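Local coordinates for protein ectonucleoside triphosphate diphosphohydrolase 4 (Homo sapiens, PDB 6WG5) that belongs to the GDA1/CD39 family of nucleoside phosphatases, whose fold is related to that of the actin-like ATPases, at residues S458-V461 / N462-S465. Residues are numbered along the deposited sequence; the frame is centred on the assembly and turned at random.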
# COMPACT_ATOMS: atom_id res chain seq x y z
N SER A 458 13.34 -2.41 12.51
CA SER A 458 14.18 -3.38 13.21
C SER A 458 14.30 -4.71 12.47
O SER A 458 14.42 -5.76 13.09
CB SER A 458 13.67 -3.63 14.64
OG SER A 458 13.66 -2.43 15.39
N PHE A 459 14.29 -4.67 11.14
CA PHE A 459 14.54 -5.89 10.38
C PHE A 459 16.02 -6.27 10.49
O PHE A 459 16.89 -5.40 10.36
CB PHE A 459 14.16 -5.71 8.91
CG PHE A 459 12.69 -5.86 8.64
CD1 PHE A 459 12.18 -7.06 8.16
CD2 PHE A 459 11.81 -4.81 8.85
CE1 PHE A 459 10.83 -7.21 7.91
CE2 PHE A 459 10.46 -4.96 8.60
CZ PHE A 459 9.97 -6.16 8.12
N PRO A 460 16.34 -7.54 10.72
CA PRO A 460 17.75 -7.93 10.81
C PRO A 460 18.51 -7.56 9.55
O PRO A 460 17.98 -7.58 8.44
CB PRO A 460 17.69 -9.45 11.01
CG PRO A 460 16.33 -9.72 11.53
CD PRO A 460 15.44 -8.69 10.92
N VAL A 461 19.79 -7.21 9.73
CA VAL A 461 20.64 -6.88 8.58
C VAL A 461 20.71 -8.07 7.63
O VAL A 461 20.75 -7.91 6.41
CB VAL A 461 22.03 -6.45 9.06
CG1 VAL A 461 22.99 -6.31 7.88
CG2 VAL A 461 21.94 -5.15 9.84
N ASN A 462 20.72 -9.28 8.18
CA ASN A 462 20.78 -10.49 7.38
C ASN A 462 19.42 -10.94 6.86
O ASN A 462 19.31 -12.05 6.34
CB ASN A 462 21.40 -11.63 8.20
CG ASN A 462 20.60 -11.95 9.45
OD1 ASN A 462 20.26 -11.05 10.23
ND2 ASN A 462 20.28 -13.22 9.64
N TYR A 463 18.38 -10.11 6.98
CA TYR A 463 17.05 -10.50 6.54
C TYR A 463 17.07 -10.88 5.06
O TYR A 463 17.56 -10.12 4.22
CB TYR A 463 16.05 -9.37 6.79
CG TYR A 463 14.60 -9.80 6.68
CD1 TYR A 463 13.79 -9.36 5.65
CD2 TYR A 463 14.05 -10.66 7.62
CE1 TYR A 463 12.47 -9.75 5.55
CE2 TYR A 463 12.73 -11.06 7.54
CZ TYR A 463 11.95 -10.60 6.50
OH TYR A 463 10.63 -11.00 6.41
N LYS A 464 16.54 -12.06 4.74
CA LYS A 464 16.61 -12.60 3.40
C LYS A 464 15.26 -12.69 2.71
O LYS A 464 15.20 -13.17 1.57
CB LYS A 464 17.25 -14.00 3.43
CG LYS A 464 18.70 -14.03 3.90
CD LYS A 464 19.64 -13.35 2.91
CE LYS A 464 20.88 -12.79 3.60
NZ LYS A 464 21.01 -11.32 3.40
N SER A 465 14.18 -12.23 3.34
CA SER A 465 12.83 -12.47 2.85
C SER A 465 12.12 -11.19 2.41
O SER A 465 10.88 -11.17 2.36
CB SER A 465 12.01 -13.19 3.91
OG SER A 465 12.68 -14.35 4.36
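A type I beta turn from Pro460 to Tyr463 reverses the chain, and the rings of Phe459 and Tyr463 meet in a T-shaped (edge-to-face) stack. The turn is closed by Tyr463 N, which donates to Pro460 O at 2.9 Å from above the carbonyl plane, with an N-H...O angle of 154°. Proline suits the first position because only its carbonyl is called on, and its lack of an N-H costs nothing; Val461 and Asn462 hold the turn torsions. Asn462 turns its amide back toward Pro460: with CG between backbone N and carbonyl carbon (chi1 60°), OD1 lies toward Pro460 CB. The turn belongs to the loop joining helix 436-456 to edge strand 466-468 of a mixed six-stranded sheet. Here Phe459 directs its edge at the tyrosine face, CD1 standing 3.6 Å above the centre of the Tyr463 ring, with the planes at 71°. Ser465 N lies over the opposite face, offset toward the rim. Buried Phe459, with no polar atom in its side chain to satisfy, also stacks on Phe453 of the helix and meets Phe376 and Phe381 edge-to-face. The Tyr463 hydroxyl is hydrogen-bonded to Ser379 OG, which satisfies the one polar atom of this buried side chain.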